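Local atomic coordinates of VIN1 (PDB entry 6BFI), a protein that binds actin filaments and may play a role in cell-cell adhesion, as a sponge member of the vinculin family. Residues Gln277-Leu282 / Val355-Leu360; Lys297-Gly302 / Ala320-Leu325; Glu333-Lys338 / Ser343-Ala348; Met657-Leu662 / Glu680-Asp685. All coordinates share one frame; numbering follows the deposited sequence.

Interaction 1 of 4, residues Gln277-Leu282 / Val355-Leu360; sequences QAQDAL and VKLQEL
Gln279 and Leu357 bury the most surface here, with Gln358 at the border, where two helices run nearly antiparallel (161° between their directions) and their axes come within 9.3 Å. Gln279 lays its aliphatic part against leucine: its CG is 4.0 Å from CB of Leu357. Because that CG stands anti to the carbonyl carbon (chi1 -67°) and the chain beyond is extended, the amide passes over Leu357 and reaches Gln358, whose side chain it meets at about a right angle. Gln279 OE1 lies 3.5 Å from Gln358 CG, a contact with a methylene; the two amides do not hydrogen-bond to each other. The polar mate of Gln279 NE2 is instead the carboxylate of Glu361, so a long residue with an amide end suits a place that is apolar near the backbone and polar farther out. Leu357 extends past Gln279 CG, and its CD2 touches CB of Ala278 at 3.6 Å, where only a small residue fits so near the opposing methyl. With an alanine in place of Gln279, Glu361 would probably lose its amide donor and a gap would open beside Leu357 CB. Around the pair, helix 289-306 packs on Ala278 through Val295 and on Leu357 through Cys298, Arg621 touches both glutamines, and helix 312-338 lies against the neighbouring Leu360.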
loop_
_atom_site.group_PDB
_atom_site.type_symbol
_atom_site.label_atom_id
_atom_site.label_comp_id
_atom_site.label_asym_id
_atom_site.label_seq_id
_atom_site.Cartn_x
_atom_site.Cartn_y
_atom_site.Cartn_z
ATOM N N GLN A 277 10.851 -2.864 19.646
ATOM C CA GLN A 277 10.625 -2.176 20.912
ATOM C C GLN A 277 10.942 -3.082 22.094
ATOM O O GLN A 277 11.498 -2.628 23.103
ATOM C CB GLN A 277 9.178 -1.685 20.987
ATOM C CG GLN A 277 8.863 -0.537 20.046
ATOM C CD GLN A 277 9.198 0.815 20.643
ATOM O OE1 GLN A 277 8.744 1.149 21.737
ATOM N NE2 GLN A 277 9.998 1.598 19.929
ATOM N N ALA A 278 10.592 -4.365 21.988
ATOM C CA ALA A 278 10.918 -5.302 23.057
ATOM C C ALA A 278 12.423 -5.531 23.145
ATOM O O ALA A 278 12.975 -5.656 24.245
ATOM C CB ALA A 278 10.177 -6.620 22.843
ATOM N N GLN A 279 13.103 -5.576 21.996
ATOM C CA GLN A 279 14.556 -5.717 21.998
ATOM C C GLN A 279 15.227 -4.505 22.635
ATOM O O GLN A 279 16.158 -4.654 23.434
ATOM C CB GLN A 279 15.064 -5.928 20.571
ATOM C CG GLN A 279 14.641 -7.256 19.947
ATOM C CD GLN A 279 14.709 -7.242 18.428
ATOM O OE1 GLN A 279 15.208 -6.292 17.823
ATOM N NE2 GLN A 279 14.198 -8.297 17.805
ATOM N N ASP A 280 14.768 -3.299 22.301
ATOM C CA ASP A 280 15.385 -2.100 22.855
ATOM C C ASP A 280 15.090 -1.958 24.343
ATOM O O ASP A 280 15.958 -1.528 25.115
ATOM C CB ASP A 280 14.916 -0.862 22.092
ATOM C CG ASP A 280 15.674 -0.660 20.795
ATOM O OD1 ASP A 280 16.347 -1.611 20.347
ATOM O OD2 ASP A 280 15.595 0.449 20.222
ATOM N N ALA A 281 13.874 -2.307 24.769
ATOM C CA ALA A 281 13.560 -2.217 26.191
ATOM C C ALA A 281 14.287 -3.284 26.997
ATOM O O ALA A 281 14.632 -3.050 28.159
ATOM C CB ALA A 281 12.052 -2.322 26.411
ATOM N N LEU A 282 14.528 -4.457 26.408
ATOM C CA LEU A 282 15.282 -5.483 27.123
ATOM C C LEU A 282 16.766 -5.140 27.177
ATOM O O LEU A 282 17.423 -5.361 28.199
ATOM C CB LEU A 282 15.065 -6.848 26.473
ATOM C CG LEU A 282 13.763 -7.564 26.840
ATOM C CD1 LEU A 282 13.641 -8.882 26.090
ATOM C CD2 LEU A 282 13.692 -7.788 28.342
ATOM N N VAL A 355 18.980 -10.373 22.880
ATOM C CA VAL A 355 19.713 -11.060 21.820
ATOM C C VAL A 355 18.918 -12.257 21.310
ATOM O O VAL A 355 18.799 -12.473 20.096
ATOM C CB VAL A 355 21.110 -11.474 22.323
ATOM C CG1 VAL A 355 21.895 -12.160 21.218
ATOM C CG2 VAL A 355 21.862 -10.260 22.839
ATOM N N LYS A 356 18.345 -13.045 22.227
ATOM C CA LYS A 356 17.544 -14.193 21.813
ATOM C C LYS A 356 16.306 -13.768 21.034
ATOM O O LYS A 356 15.834 -14.512 20.166
ATOM C CB LYS A 356 17.146 -15.024 23.030
ATOM C CG LYS A 356 18.318 -15.710 23.707
ATOM C CD LYS A 356 19.131 -16.500 22.697
ATOM C CE LYS A 356 20.390 -17.075 23.317
ATOM N NZ LYS A 356 21.240 -17.727 22.285
ATOM N N LEU A 357 15.763 -12.587 21.327
ATOM C CA LEU A 357 14.612 -12.102 20.575
ATOM C C LEU A 357 15.016 -11.702 19.162
ATOM O O LEU A 357 14.274 -11.951 18.201
ATOM C CB LEU A 357 13.964 -10.933 21.314
ATOM C CG LEU A 357 12.502 -10.635 20.983
ATOM C CD1 LEU A 357 11.697 -11.924 20.946
ATOM C CD2 LEU A 357 11.925 -9.678 22.007
ATOM N N GLN A 358 16.198 -11.095 19.014
ATOM C CA GLN A 358 16.726 -10.841 17.677
ATOM C C GLN A 358 16.937 -12.139 16.905
ATOM O O GLN A 358 16.615 -12.221 15.713
ATOM C CB GLN A 358 18.034 -10.060 17.762
ATOM C CG GLN A 358 17.871 -8.562 17.645
ATOM C CD GLN A 358 19.171 -7.869 17.299
ATOM O OE1 GLN A 358 20.255 -8.386 17.570
ATOM N NE2 GLN A 358 19.070 -6.694 16.687
ATOM N N GLU A 359 17.480 -13.166 17.566
ATOM C CA GLU A 359 17.705 -14.438 16.884
ATOM C C GLU A 359 16.387 -15.105 16.504
ATOM O O GLU A 359 16.291 -15.745 15.450
ATOM C CB GLU A 359 18.551 -15.361 17.760
ATOM C CG GLU A 359 19.984 -14.885 17.932
ATOM C CD GLU A 359 20.782 -15.730 18.914
ATOM O OE1 GLU A 359 20.273 -16.779 19.364
ATOM O OE2 GLU A 359 21.923 -15.339 19.237
ATOM N N LEU A 360 15.361 -14.964 17.348
ATOM C CA LEU A 360 14.044 -15.484 16.994
ATOM C C LEU A 360 13.485 -14.766 15.772
ATOM O O LEU A 360 12.934 -15.404 14.865
ATOM C CB LEU A 360 13.087 -15.357 18.178
ATOM C CG LEU A 360 11.631 -15.747 17.909
ATOM C CD1 LEU A 360 11.536 -17.180 17.398
ATOM C CD2 LEU A 360 10.785 -15.569 19.157
#

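Interaction 2 of 4, residues Lys297-Gly302 / Ala320-Leu325; sequences KCISEG and AAADEL
Ile299 points at the helix opposite and divides its branches between two residues one turn apart. Its CG2 methyl meets CB of Ala322 at 3.7 Å, and the longer branch ends with CD1 3.8 Å from CB of Leu325. The torsions explain this division: CG2 lies opposite the backbone N of its own residue, while a chi1 of -63° sets CG1 beside that nitrogen, and the chain then continues straight to CD1. Both branches also lie near the Ala322 carbonyl oxygen, CG2 of Ile299 at 4.0 Å from it. A beta-branched residue suits this place because it is broad close to its backbone. Alanine suits the other side, since the CA atoms of Ile299 and Ala322 are a mere 5.5 Å apart and little more than a methyl fits between them. Leu325 offers its CB, and its side chain passes Ile299 at a slant.

Farther out, both helices pack on helix 344-375, Leu325 doing so through Leu360 and the aliphatic part of Lys356. Cys298, next to Ile299, also lies against Phe275 of helix 268-283. At the surface, Asp323 forms a salt bridge with Arg303, a charged link between the same two helices.

Across the two segments themselves there is neither hydrogen bond nor ion pair. Three buried hydrocarbon side chains make the contact, so its stability should come from excluding water and from close fit, and its specificity from the matching of large to small residues.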
loop_
_atom_site.group_PDB
_atom_site.type_symbol
_atom_site.label_atom_id
_atom_site.label_comp_id
_atom_site.label_asym_id
_atom_site.label_seq_id
_atom_site.Cartn_x
_atom_site.Cartn_y
_atom_site.Cartn_z
ATOM N N LYS A 297 4.127 -11.726 23.371
ATOM C CA LYS A 297 3.495 -11.628 22.058
ATOM C C LYS A 297 4.465 -12.031 20.952
ATOM O O LYS A 297 4.075 -12.700 19.986
ATOM C CB LYS A 297 2.972 -10.211 21.820
ATOM C CG LYS A 297 1.891 -9.769 22.789
ATOM C CD LYS A 297 1.202 -8.506 22.297
ATOM C CE LYS A 297 0.336 -7.888 23.382
ATOM N NZ LYS A 297 -0.637 -8.859 23.954
ATOM N N CYS A 298 5.736 -11.637 21.077
ATOM C CA CYS A 298 6.725 -12.037 20.080
ATOM C C CYS A 298 6.931 -13.548 20.083
ATOM O O CYS A 298 7.125 -14.158 19.024
ATOM C CB CYS A 298 8.045 -11.311 20.332
ATOM S SG CYS A 298 7.949 -9.527 20.071
ATOM N N ILE A 299 6.888 -14.170 21.264
ATOM C CA ILE A 299 6.967 -15.626 21.336
ATOM C C ILE A 299 5.767 -16.257 20.640
ATOM O O ILE A 299 5.903 -17.250 19.911
ATOM C CB ILE A 299 7.082 -16.081 22.802
ATOM C CG1 ILE A 299 8.373 -15.542 23.427
ATOM C CG2 ILE A 299 7.030 -17.597 22.902
ATOM C CD1 ILE A 299 8.529 -15.881 24.898
ATOM N N SER A 300 4.575 -15.684 20.845
ATOM C CA SER A 300 3.384 -16.195 20.171
ATOM C C SER A 300 3.514 -16.089 18.658
ATOM O O SER A 300 3.085 -16.990 17.928
ATOM C CB SER A 300 2.141 -15.447 20.653
ATOM O OG SER A 300 1.695 -15.947 21.901
ATOM N N GLU A 301 4.096 -14.992 18.165
ATOM C CA GLU A 301 4.325 -14.875 16.729
ATOM C C GLU A 301 5.326 -15.919 16.248
ATOM O O GLU A 301 5.154 -16.510 15.172
ATOM C CB GLU A 301 4.801 -13.462 16.385
ATOM C CG GLU A 301 5.312 -13.284 14.959
ATOM C CD GLU A 301 4.210 -13.315 13.905
ATOM O OE1 GLU A 301 3.027 -13.508 14.259
ATOM O OE2 GLU A 301 4.533 -13.137 12.713
ATOM N N GLY A 302 6.369 -16.173 17.041
ATOM C CA GLY A 302 7.330 -17.201 16.675
ATOM C C GLY A 302 6.701 -18.576 16.557
ATOM O O GLY A 302 6.979 -19.317 15.611
ATOM N N ALA A 320 11.972 -24.331 19.820
ATOM C CA ALA A 320 13.064 -24.360 20.790
ATOM C C ALA A 320 13.421 -22.954 21.253
ATOM O O ALA A 320 13.582 -22.703 22.454
ATOM C CB ALA A 320 14.284 -25.058 20.189
ATOM N N ALA A 321 13.547 -22.017 20.309
ATOM C CA ALA A 321 13.826 -20.633 20.679
ATOM C C ALA A 321 12.696 -20.053 21.520
ATOM O O ALA A 321 12.940 -19.296 22.469
ATOM C CB ALA A 321 14.055 -19.789 19.427
ATOM N N ALA A 322 11.450 -20.408 21.195
ATOM C CA ALA A 322 10.311 -19.905 21.956
ATOM C C ALA A 322 10.362 -20.376 23.404
ATOM O O ALA A 322 10.232 -19.573 24.336
ATOM C CB ALA A 322 9.005 -20.340 21.292
ATOM N N ASP A 323 10.556 -21.681 23.615
ATOM C CA ASP A 323 10.593 -22.203 24.978
ATOM C C ASP A 323 11.821 -21.719 25.739
ATOM O O ASP A 323 11.754 -21.525 26.961
ATOM C CB ASP A 323 10.540 -23.730 24.961
ATOM C CG ASP A 323 9.129 -24.260 24.792
ATOM O OD1 ASP A 323 8.182 -23.580 25.246
ATOM O OD2 ASP A 323 8.967 -25.352 24.208
ATOM N N GLU A 324 12.945 -21.522 25.045
ATOM C CA GLU A 324 14.110 -20.927 25.692
ATOM C C GLU A 324 13.793 -19.522 26.186
ATOM O O GLU A 324 14.126 -19.157 27.322
ATOM C CB GLU A 324 15.295 -20.904 24.728
ATOM C CG GLU A 324 16.566 -20.323 25.329
ATOM C CD GLU A 324 17.727 -20.312 24.351
ATOM O OE1 GLU A 324 17.511 -19.968 23.170
ATOM O OE2 GLU A 324 18.855 -20.656 24.765
ATOM N N LEU A 325 13.132 -18.721 25.343
ATOM C CA LEU A 325 12.769 -17.366 25.748
ATOM C C LEU A 325 11.783 -17.380 26.910
ATOM O O LEU A 325 11.883 -16.552 27.825
ATOM C CB LEU A 325 12.198 -16.598 24.558
ATOM C CG LEU A 325 13.223 -15.772 23.780
ATOM C CD1 LEU A 325 12.709 -15.438 22.390
ATOM C CD2 LEU A 325 13.557 -14.500 24.549
#

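Interaction 3 of 4, residues Glu333-Lys338 / Ser343-Ala348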
loop_
_atom_site.group_PDB
_atom_site.type_symbol
_atom_site.label_atom_id
_atom_site.label_comp_id
_atom_site.label_asym_id
_atom_site.label_seq_id
_atom_site.Cartn_x
_atom_site.Cartn_y
_atom_site.Cartn_z
ATOM N N GLU A 333 11.434 -13.146 36.022
ATOM C CA GLU A 333 10.363 -12.879 36.976
ATOM C C GLU A 333 10.708 -13.389 38.370
ATOM O O GLU A 333 10.331 -12.762 39.367
ATOM C CB GLU A 333 9.054 -13.490 36.477
ATOM C CG GLU A 333 8.283 -12.569 35.538
ATOM C CD GLU A 333 7.268 -13.303 34.683
ATOM O OE1 GLU A 333 7.410 -14.532 34.509
ATOM O OE2 GLU A 333 6.330 -12.648 34.180
ATOM N N GLU A 334 11.433 -14.507 38.465
ATOM C CA GLU A 334 11.884 -14.964 39.776
ATOM C C GLU A 334 12.934 -14.024 40.355
ATOM O O GLU A 334 12.979 -13.811 41.572
ATOM C CB GLU A 334 12.429 -16.389 39.687
ATOM C CG GLU A 334 11.376 -17.432 39.357
ATOM C CD GLU A 334 11.851 -18.845 39.627
ATOM O OE1 GLU A 334 12.756 -19.019 40.471
ATOM O OE2 GLU A 334 11.319 -19.782 38.994
ATOM N N LEU A 335 13.789 -13.454 39.502
ATOM C CA LEU A 335 14.734 -12.442 39.969
ATOM C C LEU A 335 14.000 -11.217 40.500
ATOM O O LEU A 335 14.314 -10.708 41.583
ATOM C CB LEU A 335 15.682 -12.043 38.839
ATOM C CG LEU A 335 16.939 -12.883 38.635
ATOM C CD1 LEU A 335 17.726 -12.364 37.441
ATOM C CD2 LEU A 335 17.791 -12.871 39.895
ATOM N N GLN A 336 13.018 -10.727 39.740
ATOM C CA GLN A 336 12.275 -9.540 40.147
ATOM C C GLN A 336 11.476 -9.786 41.419
ATOM O O GLN A 336 11.309 -8.870 42.233
ATOM C CB GLN A 336 11.356 -9.093 39.010
ATOM C CG GLN A 336 10.656 -7.767 39.245
ATOM C CD GLN A 336 9.836 -7.332 38.045
ATOM O OE1 GLN A 336 9.878 -7.965 36.989
ATOM N NE2 GLN A 336 9.086 -6.247 38.200
ATOM N N ALA A 337 10.981 -11.012 41.612
ATOM C CA ALA A 337 10.260 -11.325 42.842
ATOM C C ALA A 337 11.176 -11.285 44.059
ATOM O O ALA A 337 10.731 -10.929 45.156
ATOM C CB ALA A 337 9.590 -12.693 42.725
ATOM N N LYS A 338 12.452 -11.643 43.889
ATOM C CA LYS A 338 13.398 -11.624 45.000
ATOM C C LYS A 338 13.765 -10.212 45.435
ATOM O O LYS A 338 14.300 -10.036 46.534
ATOM C CB LYS A 338 14.675 -12.375 44.623
ATOM C CG LYS A 338 14.523 -13.879 44.516
ATOM C CD LYS A 338 15.832 -14.517 44.074
ATOM C CE LYS A 338 15.799 -16.025 44.244
ATOM N NZ LYS A 338 15.617 -16.407 45.672
ATOM N N SER A 343 19.546 -5.457 39.837
ATOM C CA SER A 343 20.881 -6.030 39.866
ATOM C C SER A 343 21.469 -6.134 38.461
ATOM O O SER A 343 20.758 -6.101 37.451
ATOM C CB SER A 343 20.850 -7.412 40.514
ATOM O OG SER A 343 20.068 -8.310 39.743
ATOM N N ARG A 344 22.796 -6.273 38.409
ATOM C CA ARG A 344 23.467 -6.408 37.120
ATOM C C ARG A 344 23.172 -7.752 36.469
ATOM O O ARG A 344 23.205 -7.858 35.240
ATOM C CB ARG A 344 24.976 -6.228 37.277
ATOM C CG ARG A 344 25.713 -6.145 35.946
ATOM C CD ARG A 344 27.087 -6.786 36.015
ATOM N NE ARG A 344 27.774 -6.723 34.729
ATOM C CZ ARG A 344 27.698 -7.662 33.791
ATOM N NH1 ARG A 344 26.966 -8.748 33.992
ATOM N NH2 ARG A 344 28.360 -7.515 32.653
ATOM N N GLN A 345 22.893 -8.790 37.262
ATOM C CA GLN A 345 22.550 -10.074 36.660
ATOM C C GLN A 345 21.161 -10.038 36.034
ATOM O O GLN A 345 20.904 -10.750 35.056
ATOM C CB GLN A 345 22.660 -11.198 37.694
ATOM C CG GLN A 345 21.659 -11.147 38.835
ATOM C CD GLN A 345 21.990 -12.145 39.935
ATOM O OE1 GLN A 345 23.127 -12.604 40.052
ATOM N NE2 GLN A 345 20.994 -12.485 40.745
ATOM N N ALA A 346 20.262 -9.207 36.568
ATOM C CA ALA A 346 18.965 -9.018 35.930
ATOM C C ALA A 346 19.109 -8.269 34.611
ATOM O O ALA A 346 18.464 -8.623 33.617
ATOM C CB ALA A 346 18.017 -8.276 36.872
ATOM N N ARG A 347 19.956 -7.236 34.580
ATOM C CA ARG A 347 20.179 -6.504 33.338
ATOM C C ARG A 347 20.883 -7.371 32.303
ATOM O O ARG A 347 20.563 -7.303 31.110
ATOM C CB ARG A 347 20.987 -5.235 33.607
ATOM C CG ARG A 347 20.198 -4.124 34.277
ATOM C CD ARG A 347 20.993 -2.828 34.308
ATOM N NE ARG A 347 22.212 -2.951 35.101
ATOM C CZ ARG A 347 22.284 -2.684 36.401
ATOM N NH1 ARG A 347 21.205 -2.276 37.056
ATOM N NH2 ARG A 347 23.434 -2.822 37.048
ATOM N N ALA A 348 21.845 -8.187 32.735
ATOM C CA ALA A 348 22.551 -9.058 31.801
ATOM C C ALA A 348 21.633 -10.153 31.275
ATOM O O ALA A 348 21.706 -10.518 30.095
ATOM C CB ALA A 348 23.783 -9.662 32.474
#
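Leu335 sends its two methyls to two neighbours on the next helix. A chi1 of -86° turns CG away from the residue's own carbonyl carbon, the side chain reaches straight across, and CD1 settles 3.9 Å from CA of Ala346 and 4.1 Å from its CB. A leucine can come this near the backbone because alanine has so little bulk. The other methyl, CD2, lies 3.3 Å from NE2 of Gln345, a close contact without a hydrogen bond. Gln345 gets there through a less common first torsion: its CG sits between the backbone N and the carbonyl carbon (chi1 66°), and the chain then extends, so the side chain slants across Leu335 and NE2 meets CD2.

Ser343 sets the start of the second helix. It is the N-cap, and its OG accepts a weak bond from the backbone N of Ala346 at 3.3 Å; the same OG is hydrogen-bonded to Leu340 O in the preceding loop. Serine suits the place because a short hydroxyl side chain can bend back to a first-turn amide. Leu335 and Gln345 both also touch Leu340. The two helices, joined by a short loop, form a helical hairpin, the unit of the up-and-down bundles of the vinculin family.

Interaction 4 of 4, residues Met657-Leu662 / Glu680-Asp685; sequences MLRAPL and EADQWD
Arg659 and Asp682 reach toward each other from opposite directions and join in a salt bridge, the one place where the two segments meet. The firmer of its two bonds runs from NH2 of Arg659 to OD1 of Asp682, 3.0 Å long with an N-H...O angle of 149°. The second, from NH1 of Arg659 to OD2 of Asp682, is weak at 3.3 Å. Consistent with the guanidinium and carboxylate planes standing 64° apart, the pairing is uneven, and OD1 is approached from above the plane of its own carboxylate. A chi1 of -169° puts the carboxylate of Asp682 opposite its own amide nitrogen and out toward Arg659, whose extended chain covers the rest of the way.

Arg659 closes helix 649-659 and Asp682 belongs to the following helical segment, so the bridge links consecutive helices of an all-helical domain, consistent with the tail bundle of the vinculin family. Each charge has a second mate: NE of Arg659 pairs with Glu655, and OD1 of Asp682 with Lys696. With an asparagine in place of Asp682, Arg659 and Lys696 would probably lose the negative charge they share, and the far end of the guanidinium would be held less firmly, leaving Glu655 to hold NE.

Behind this polar grip the backbones stand well apart, the CA atoms of Arg659 and Asp682 being 10.3 Å from each other. Closer packing lies on the inner side, where Leu658 is buried against His671 and Phe678. On the solvent side Arg659 is exposed and Asp682 partly so.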
loop_
_atom_site.group_PDB
_atom_site.type_symbol
_atom_site.label_atom_id
_atom_site.label_comp_id
_atom_site.label_asym_id
_atom_site.label_seq_id
_atom_site.Cartn_x
_atom_site.Cartn_y
_atom_site.Cartn_z
ATOM N N MET A 657 1.771 21.230 27.966
ATOM C CA MET A 657 0.559 20.460 27.701
ATOM C C MET A 657 0.894 19.035 27.281
ATOM O O MET A 657 0.293 18.074 27.774
ATOM C CB MET A 657 -0.285 21.146 26.627
ATOM C CG MET A 657 -0.979 22.418 27.077
ATOM S SD MET A 657 -2.286 22.904 25.932
ATOM C CE MET A 657 -1.419 22.838 24.369
ATOM N N LEU A 658 1.855 18.877 26.368
ATOM C CA LEU A 658 2.172 17.559 25.833
ATOM C C LEU A 658 2.967 16.697 26.803
ATOM O O LEU A 658 3.042 15.480 26.606
ATOM C CB LEU A 658 2.934 17.696 24.514
ATOM C CG LEU A 658 2.081 18.165 23.333
ATOM C CD1 LEU A 658 2.902 18.218 22.054
ATOM C CD2 LEU A 658 0.869 17.261 23.161
ATOM N N ARG A 659 3.565 17.290 27.836
ATOM C CA ARG A 659 4.229 16.511 28.870
ATOM C C ARG A 659 3.383 16.351 30.126
ATOM O O ARG A 659 3.739 15.549 30.996
ATOM C CB ARG A 659 5.581 17.142 29.224
ATOM C CG ARG A 659 6.538 17.158 28.043
ATOM C CD ARG A 659 7.949 17.526 28.438
ATOM N NE ARG A 659 8.850 17.446 27.292
ATOM C CZ ARG A 659 9.430 16.325 26.875
ATOM N NH1 ARG A 659 9.206 15.182 27.512
ATOM N NH2 ARG A 659 10.235 16.346 25.821
ATOM N N ALA A 660 2.283 17.088 30.238
ATOM C CA ALA A 660 1.304 16.868 31.288
ATOM C C ALA A 660 0.465 15.644 30.945
ATOM O O ALA A 660 0.489 15.159 29.812
ATOM C CB ALA A 660 0.431 18.110 31.451
ATOM N N PRO A 661 -0.278 15.105 31.913
ATOM C CA PRO A 661 -1.160 13.972 31.612
ATOM C C PRO A 661 -2.145 14.299 30.500
ATOM O O PRO A 661 -2.502 15.458 30.268
ATOM C CB PRO A 661 -1.877 13.722 32.942
ATOM C CG PRO A 661 -0.895 14.175 33.966
ATOM C CD PRO A 661 -0.187 15.356 33.364
ATOM N N LEU A 662 -2.578 13.252 29.804
ATOM C CA LEU A 662 -3.438 13.424 28.645
ATOM C C LEU A 662 -4.795 13.986 29.059
ATOM O O LEU A 662 -5.315 13.640 30.125
ATOM C CB LEU A 662 -3.631 12.091 27.923
ATOM C CG LEU A 662 -2.496 11.624 27.013
ATOM C CD1 LEU A 662 -2.699 10.175 26.610
ATOM C CD2 LEU A 662 -2.424 12.517 25.786
ATOM N N GLU A 680 6.149 9.841 19.682
ATOM C CA GLU A 680 6.949 9.097 18.715
ATOM C C GLU A 680 8.292 9.774 18.479
ATOM O O GLU A 680 9.333 9.108 18.425
ATOM C CB GLU A 680 6.184 8.947 17.398
ATOM C CG GLU A 680 6.942 8.190 16.315
ATOM C CD GLU A 680 7.121 6.721 16.643
ATOM O OE1 GLU A 680 6.292 6.173 17.400
ATOM O OE2 GLU A 680 8.094 6.115 16.144
ATOM N N ALA A 681 8.293 11.100 18.347
ATOM C CA ALA A 681 9.536 11.821 18.101
ATOM C C ALA A 681 10.348 12.072 19.367
ATOM O O ALA A 681 11.537 12.395 19.263
ATOM C CB ALA A 681 9.240 13.155 17.411
ATOM N N ASP A 682 9.751 11.918 20.551
ATOM C CA ASP A 682 10.428 12.297 21.787
ATOM C C ASP A 682 11.497 11.294 22.195
ATOM O O ASP A 682 12.450 11.663 22.891
ATOM C CB ASP A 682 9.410 12.465 22.917
ATOM C CG ASP A 682 10.008 13.116 24.153
ATOM O OD1 ASP A 682 10.886 13.992 24.000
ATOM O OD2 ASP A 682 9.601 12.753 25.276
ATOM N N GLN A 683 11.365 10.032 21.779
ATOM C CA GLN A 683 12.353 9.020 22.132
ATOM C C GLN A 683 13.685 9.221 21.420
ATOM O O GLN A 683 14.655 8.528 21.752
ATOM C CB GLN A 683 11.802 7.624 21.837
ATOM C CG GLN A 683 11.211 7.459 20.450
ATOM C CD GLN A 683 10.604 6.084 20.234
ATOM O OE1 GLN A 683 11.067 5.095 20.801
ATOM N NE2 GLN A 683 9.559 6.019 19.416
ATOM N N TRP A 684 13.759 10.147 20.466
ATOM C CA TRP A 684 14.994 10.477 19.772
ATOM C C TRP A 684 15.517 11.826 20.251
ATOM O O TRP A 684 14.739 12.759 20.476
ATOM C CB TRP A 684 14.779 10.525 18.258
ATOM C CG TRP A 684 14.122 9.310 17.701
ATOM C CD1 TRP A 684 12.789 9.127 17.488
ATOM C CD2 TRP A 684 14.768 8.104 17.277
ATOM N NE1 TRP A 684 12.562 7.880 16.960
ATOM C CE2 TRP A 684 13.761 7.232 16.821
ATOM C CE3 TRP A 684 16.098 7.678 17.239
ATOM C CZ2 TRP A 684 14.042 5.958 16.333
ATOM C CZ3 TRP A 684 16.377 6.412 16.754
ATOM C CH2 TRP A 684 15.353 5.567 16.308
ATOM N N ASP A 685 16.836 11.926 20.397
ATOM C CA ASP A 685 17.458 13.205 20.702
ATOM C C ASP A 685 17.499 14.073 19.451
ATOM O O ASP A 685 17.542 13.574 18.322
ATOM C CB ASP A 685 18.870 13.009 21.256
ATOM C CG ASP A 685 19.846 12.515 20.207
ATOM O OD1 ASP A 685 19.437 11.715 19.340
ATOM O OD2 ASP A 685 21.022 12.931 20.248
#

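How the interactions relate
From the N terminus, helix 268-283 comes first and meets helix 344-375 in interaction 1, which closes a loop of four consecutive helices. Interactions 2 and 3 nest within that loop one after the other: the former pairs helices 289-306 and 312-338, the latter joins 312-338 to the start of 344-375. Interactions 1 and 2 touch through apolar side chains, so they share one bundle interior; interaction 3 closes the bundle's end, its centre about 17 Å from that of interaction 1. Interaction 4 follows in series, closing a short loop between helices 649-659 and 669-682, and meets interaction 1 where Gln277 packs on Gln683.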